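Local coordinates for protein coclaurine N-methyltransferase (Coptis japonica, PDB 6GKV) that catalyses N-methylation of coclaurine-type tetrahydroisoquinolines in alkaloid biosynthesis, with S-adenosyl-L-methionine as the probable methyl donor, at residues A[158-161]-A[162-166]; A[321-324]-A[325-328]. All coordinates share one frame; numbering follows the deposited sequence.

Contact 1: residues A[158-161]-A[162-166]; sequences SQKE and YIEEE. With SAH (S-adenosyl-L-homocysteine), chain C.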
loop_
_atom_site.group_PDB
_atom_site.type_symbol
_atom_site.label_atom_id
_atom_site.label_comp_id
_atom_site.label_asym_id
_atom_site.label_seq_id
_atom_site.Cartn_x
_atom_site.Cartn_y
_atom_site.Cartn_z
ATOM N N SER A 158 -9.234 -11.658 33.675
ATOM C CA SER A 158 -9.884 -12.909 33.318
ATOM C C SER A 158 -9.041 -13.734 32.335
ATOM O O SER A 158 -9.131 -14.959 32.315
ATOM C CB SER A 158 -11.265 -12.612 32.737
ATOM O OG SER A 158 -11.735 -13.668 31.932
ATOM N N GLN A 159 -8.219 -13.065 31.529
ATOM C CA GLN A 159 -7.401 -13.756 30.528
ATOM C C GLN A 159 -6.081 -14.274 31.128
ATOM O O GLN A 159 -5.618 -15.361 30.775
ATOM C CB GLN A 159 -7.156 -12.833 29.320
ATOM C CG GLN A 159 -8.437 -12.547 28.530
ATOM C CD GLN A 159 -8.230 -11.647 27.314
ATOM O OE1 GLN A 159 -7.116 -11.225 27.020
ATOM N NE2 GLN A 159 -9.317 -11.362 26.594
ATOM N N LYS A 160 -5.495 -13.521 32.050
ATOM C CA LYS A 160 -4.371 -14.028 32.831
ATOM C C LYS A 160 -4.792 -15.234 33.669
ATOM O O LYS A 160 -3.997 -16.169 33.883
ATOM C CB LYS A 160 -3.817 -12.929 33.739
ATOM C CG LYS A 160 -2.521 -13.278 34.457
ATOM C CD LYS A 160 -2.228 -12.261 35.551
ATOM C CE LYS A 160 -0.790 -12.330 36.036
ATOM N NZ LYS A 160 -0.420 -13.694 36.482
ATOM N N GLU A 161 -6.042 -15.203 34.144
ATOM C CA GLU A 161 -6.684 -16.338 34.840
ATOM C C GLU A 161 -6.477 -17.652 34.114
ATOM O O GLU A 161 -5.748 -18.539 34.552
ATOM C CB GLU A 161 -8.201 -16.112 34.943
ATOM C CG GLU A 161 -8.754 -15.338 36.153
ATOM C CD GLU A 161 -7.996 -15.596 37.442
ATOM O OE1 GLU A 161 -7.646 -16.766 37.731
ATOM O OE2 GLU A 161 -7.774 -14.623 38.195
ATOM N N TYR A 162 -7.118 -17.723 32.958
ATOM C CA TYR A 162 -7.329 -18.964 32.255
ATOM C C TYR A 162 -6.035 -19.569 31.740
ATOM O O TYR A 162 -5.892 -20.797 31.681
ATOM C CB TYR A 162 -8.304 -18.746 31.092
ATOM C CG TYR A 162 -8.456 -19.984 30.261
ATOM C CD1 TYR A 162 -9.211 -21.047 30.718
ATOM C CD2 TYR A 162 -7.827 -20.100 29.029
ATOM C CE1 TYR A 162 -9.349 -22.190 29.972
ATOM C CE2 TYR A 162 -7.954 -21.242 28.276
ATOM C CZ TYR A 162 -8.715 -22.290 28.753
ATOM O OH TYR A 162 -8.850 -23.437 27.999
ATOM N N ILE A 163 -5.085 -18.723 31.366
ATOM C CA ILE A 163 -3.903 -19.242 30.700
ATOM C C ILE A 163 -3.015 -19.952 31.713
ATOM O O ILE A 163 -2.688 -21.121 31.539
ATOM C CB ILE A 163 -3.143 -18.126 29.966
ATOM C CG1 ILE A 163 -3.964 -17.695 28.747
ATOM C CG2 ILE A 163 -1.800 -18.620 29.505
ATOM C CD1 ILE A 163 -3.569 -16.368 28.159
ATOM N N GLU A 164 -2.669 -19.261 32.790
ATOM C CA GLU A 164 -1.788 -19.825 33.798
ATOM C C GLU A 164 -2.311 -21.162 34.320
ATOM O O GLU A 164 -1.545 -22.105 34.536
ATOM C CB GLU A 164 -1.605 -18.825 34.942
ATOM C CG GLU A 164 -0.809 -17.599 34.511
ATOM C CD GLU A 164 -0.426 -16.693 35.663
ATOM O OE1 GLU A 164 -1.080 -16.763 36.728
ATOM O OE2 GLU A 164 0.545 -15.920 35.494
ATOM N N GLU A 165 -3.625 -21.247 34.491
ATOM C CA GLU A 165 -4.243 -22.464 34.984
ATOM C C GLU A 165 -4.209 -23.573 33.935
ATOM O O GLU A 165 -3.783 -24.701 34.215
ATOM C CB GLU A 165 -5.674 -22.172 35.424
ATOM C CG GLU A 165 -5.755 -20.984 36.375
ATOM C CD GLU A 165 -6.593 -21.258 37.605
ATOM O OE1 GLU A 165 -7.476 -22.140 37.532
ATOM O OE2 GLU A 165 -6.363 -20.597 38.643
ATOM N N GLU A 166 -4.633 -23.241 32.720
ATOM C CA GLU A 166 -4.708 -24.229 31.656
ATOM C C GLU A 166 -3.343 -24.541 31.047
ATOM O O GLU A 166 -3.247 -25.387 30.158
ATOM C CB GLU A 166 -5.671 -23.762 30.564
ATOM C CG GLU A 166 -6.964 -24.554 30.537
ATOM C CD GLU A 166 -6.828 -25.871 29.811
ATOM O OE1 GLU A 166 -6.694 -25.851 28.572
ATOM O OE2 GLU A 166 -6.859 -26.929 30.477
HETATM N N SAH C . -5.236 -12.138 20.378
HETATM C CA SAH C . -6.343 -12.896 20.943
HETATM C CB SAH C . -7.547 -11.999 21.190
HETATM C CG SAH C . -7.741 -10.854 20.200
HETATM S SD SAH C . -9.062 -9.736 20.745
HETATM C C SAH C . -6.754 -14.051 20.042
HETATM O O SAH C . -6.364 -14.044 18.873
HETATM O OXT SAH C . -7.468 -14.981 20.454
HETATM C "C5'" SAH C . -7.908 -8.445 21.289
HETATM C "C4'" SAH C . -7.049 -8.827 22.500
HETATM O "O4'" SAH C . -6.216 -7.741 22.878
HETATM C "C3'" SAH C . -7.881 -9.181 23.725
HETATM O "O3'" SAH C . -7.242 -10.223 24.419
HETATM C "C2'" SAH C . -7.826 -7.961 24.610
HETATM O "O2'" SAH C . -7.881 -8.372 25.954
HETATM C "C1'" SAH C . -6.475 -7.362 24.225
HETATM N N9 SAH C . -6.414 -5.892 24.392
HETATM C C8 SAH C . -7.276 -4.935 23.899
HETATM N N7 SAH C . -6.836 -3.714 24.299
HETATM C C5 SAH C . -5.705 -3.877 25.041
HETATM C C6 SAH C . -4.853 -2.982 25.699
HETATM N N6 SAH C . -5.079 -1.665 25.671
HETATM N N1 SAH C . -3.762 -3.473 26.391
HETATM C C2 SAH C . -3.522 -4.835 26.437
HETATM N N3 SAH C . -4.365 -5.713 25.786
HETATM C C4 SAH C . -5.438 -5.240 25.104
#
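Helix 157-168 is the crossover helix of a beta-alpha-beta unit, strand 149-154 leading in and strand 176-179 leading out, and within it K160 pairs with E164 one turn later. NZ of K160 lies 2.6 Å from OE2 of E164, a salt bridge reached from above the carboxylate plane, 45° out of it. The lysine leaves with CG anti to its backbone nitrogen and runs extended until a bend at its last torsion (chi4 -55°) swings the ammonium toward the glutamate. E164 crosses it obliquely and rests CG against O of K160 at 3.6 Å. An alanine in place of E164 is likely to leave the K160 ammonium without its anionic mate and able to swing away. Both side chains also touch V177 on strand 176-179, so the ion pair borders the sheet of this Rossmann-like methyltransferase fold. One residue before the lysine, Q159 reaches out from the helix to the ribose of S-adenosyl-L-homocysteine. Its chain is extended beyond CG, which carries the amide to both sugar hydroxyls: OE1 accepts from O3' at 2.8 Å and from O2' at 3.1 Å, although the position of OE1 is less certain, and NE2 adds a weak bond to O3'. Backbone bonds of the turn, Y162 N to S158 O and I163 N to Q159 O, are weak at 3.5 Å each. On another side E161 and E165 lie side by side, OE1 of E161 4.1 Å from OE2 of E165, a like-charged pair that would probably repel, with their carboxylates turned 71° apart.

Contact 2: residues A[321-324]-A[325-328]; sequences NYWR and GFCL. With F2W (6,7-dimethoxy-2-methyl-1,2,3,4-tetrahydroisoquinolin-2-ium), chain D.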
loop_
_atom_site.group_PDB
_atom_site.type_symbol
_atom_site.label_atom_id
_atom_site.label_comp_id
_atom_site.label_asym_id
_atom_site.label_seq_id
_atom_site.Cartn_x
_atom_site.Cartn_y
_atom_site.Cartn_z
ATOM N N ASN A 321 -28.520 -11.878 22.773
ATOM C CA ASN A 321 -28.740 -11.271 21.471
ATOM C C ASN A 321 -27.622 -10.292 21.132
ATOM O O ASN A 321 -27.436 -9.910 19.968
ATOM C CB ASN A 321 -30.098 -10.584 21.434
ATOM C CG ASN A 321 -31.227 -11.574 21.354
ATOM O OD1 ASN A 321 -31.196 -12.480 20.519
ATOM N ND2 ASN A 321 -32.231 -11.429 22.230
ATOM N N TYR A 322 -26.883 -9.880 22.161
ATOM C CA TYR A 322 -25.693 -9.087 21.926
ATOM C C TYR A 322 -24.705 -9.951 21.167
ATOM O O TYR A 322 -24.130 -9.541 20.160
ATOM C CB TYR A 322 -25.035 -8.590 23.222
ATOM C CG TYR A 322 -23.656 -8.050 22.900
ATOM C CD1 TYR A 322 -23.505 -6.753 22.427
ATOM C CD2 TYR A 322 -22.516 -8.854 22.998
ATOM C CE1 TYR A 322 -22.268 -6.256 22.080
ATOM C CE2 TYR A 322 -21.256 -8.359 22.641
ATOM C CZ TYR A 322 -21.148 -7.055 22.190
ATOM O OH TYR A 322 -19.935 -6.526 21.846
ATOM N N TRP A 323 -24.489 -11.153 21.686
ATOM C CA TRP A 323 -23.495 -12.025 21.116
ATOM C C TRP A 323 -23.938 -12.522 19.728
ATOM O O TRP A 323 -23.110 -12.693 18.828
ATOM C CB TRP A 323 -23.195 -13.166 22.086
ATOM C CG TRP A 323 -22.215 -12.678 23.150
ATOM C CD1 TRP A 323 -22.473 -12.466 24.481
ATOM C CD2 TRP A 323 -20.858 -12.269 22.947
ATOM N NE1 TRP A 323 -21.349 -11.984 25.118
ATOM C CE2 TRP A 323 -20.330 -11.854 24.185
ATOM C CE3 TRP A 323 -20.005 -12.234 21.825
ATOM C CZ2 TRP A 323 -19.019 -11.413 24.354
ATOM C CZ3 TRP A 323 -18.696 -11.795 21.983
ATOM C CH2 TRP A 323 -18.216 -11.390 23.233
ATOM N N ARG A 324 -25.242 -12.696 19.537
ATOM C CA ARG A 324 -25.781 -13.009 18.210
ATOM C C ARG A 324 -25.437 -11.922 17.213
ATOM O O ARG A 324 -24.875 -12.208 16.173
ATOM C CB ARG A 324 -27.292 -13.198 18.266
ATOM C CG ARG A 324 -27.715 -14.528 18.849
ATOM C CD ARG A 324 -29.196 -14.518 19.205
ATOM N NE ARG A 324 -29.635 -15.842 19.610
ATOM C CZ ARG A 324 -30.788 -16.097 20.215
ATOM N NH1 ARG A 324 -31.623 -15.106 20.500
ATOM N NH2 ARG A 324 -31.093 -17.343 20.547
ATOM N N GLY A 325 -25.745 -10.670 17.538
ATOM C CA GLY A 325 -25.360 -9.538 16.699
ATOM C C GLY A 325 -23.854 -9.374 16.509
ATOM O O GLY A 325 -23.405 -8.783 15.535
ATOM N N PHE A 326 -23.067 -9.872 17.454
ATOM C CA PHE A 326 -21.617 -9.880 17.308
ATOM C C PHE A 326 -21.253 -10.704 16.090
ATOM O O PHE A 326 -20.597 -10.249 15.163
ATOM C CB PHE A 326 -20.978 -10.482 18.557
ATOM C CG PHE A 326 -19.487 -10.438 18.571
ATOM C CD1 PHE A 326 -18.820 -9.344 19.118
ATOM C CD2 PHE A 326 -18.745 -11.499 18.079
ATOM C CE1 PHE A 326 -17.434 -9.304 19.159
ATOM C CE2 PHE A 326 -17.365 -11.460 18.107
ATOM C CZ PHE A 326 -16.712 -10.360 18.650
ATOM N N CYS A 327 -21.703 -11.947 16.136
ATOM C CA CYS A 327 -21.438 -12.952 15.139
ATOM C C CYS A 327 -22.140 -12.672 13.795
ATOM O O CYS A 327 -21.597 -12.969 12.732
ATOM C CB CYS A 327 -21.851 -14.313 15.696
ATOM S SG CYS A 327 -20.984 -14.789 17.177
ATOM N N LEU A 328 -23.327 -12.087 13.840
ATOM C CA LEU A 328 -24.049 -11.749 12.622
ATOM C C LEU A 328 -23.339 -10.610 11.914
ATOM O O LEU A 328 -23.189 -10.642 10.672
ATOM C CB LEU A 328 -25.497 -11.351 12.927
ATOM C CG LEU A 328 -26.512 -12.384 13.442
ATOM C CD1 LEU A 328 -27.820 -11.684 13.603
ATOM C CD2 LEU A 328 -26.689 -13.556 12.481
HETATM C CAM F2W D . -17.367 -9.658 14.589
HETATM O OAK F2W D . -16.789 -8.491 13.960
HETATM C CAB F2W D . -15.524 -8.267 14.444
HETATM C CAA F2W D . -14.899 -9.104 15.376
HETATM C CAF F2W D . -13.618 -8.771 15.808
HETATM C CAJ F2W D . -12.906 -9.556 16.697
HETATM C CAI F2W D . -11.759 -8.873 17.510
HETATM N NAH F2W D . -10.850 -8.343 16.482
HETATM C CAO F2W D . -9.952 -7.487 17.282
HETATM C CAG F2W D . -11.754 -7.394 15.827
HETATM C CAE F2W D . -12.957 -7.700 15.270
HETATM C CAD F2W D . -13.590 -6.850 14.367
HETATM C CAC F2W D . -14.864 -7.165 13.927
HETATM O OAL F2W D . -15.584 -6.411 13.038
HETATM C CAN F2W D . -14.968 -5.249 12.452
#
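W323 and F326 meet edge-to-face on helix 313-335, the indole directing its edge at the phenyl face with ring centroids 4.9 Å apart and planes at 55°. CZ3 of W323 stands over the centre of the phenyl ring, 3.8 Å from CG of F326. The phenylalanine sets CG anti to its backbone nitrogen (chi1 -175°), turning the opposite face toward the substrate pocket, where methoxy carbon CAM of the bound N-methylheliamine sits 4.0 Å from CE2 of F326. The ring thus lies between the indole edge on one face and the methoxy carbon, offset toward the rim, on the other. Y322 adds a third aromatic group: its CE2 lies over the centre of one indole face, while its OH, hydrogen-bonded to V250 O, approaches the edge of the F326 ring at 4.1 Å from CD1. Beneath this close packing the backbone is regular, with F326 N bonded to Y322 O at 2.9 Å and L328 N to R324 O at 2.8 Å. R324 belongs to the looser, partly exposed side. Extended from CG to NE, it turns back along the helix, and NH1 gives N321 OD1 a bond of 2.7 Å near the guanidinium plane; its NE has a long, weak ion pair with D296. Helix 281-297 packs on W323, C327 and L328, helix 299-309 touches W323 and R324, and helix 21-39 meets R324 and L328.

In the fold
The two contacts illustrate how single helical turns can serve different ligands of one active site. Contact 1 lies in the cofactor-binding crossover and meets S-adenosyl-L-homocysteine, which S93 and D181 also bind; contact 2 packs F326 against the methylated amine, which is hydrogen-bonded by E198. Their centres are 25 Å apart and their nearest atoms about 10 Å, so they do not touch and are related through the bound pair. The Q159 side chain is about 10 Å from bound N-methylheliamine, and that of F326 about 8 Å from bound S-adenosyl-L-homocysteine; CAO, the amine's N-methyl carbon, lies 4.2 Å from SD of S-adenosyl-L-homocysteine, which places the two turns around joined cofactor and substrate sites.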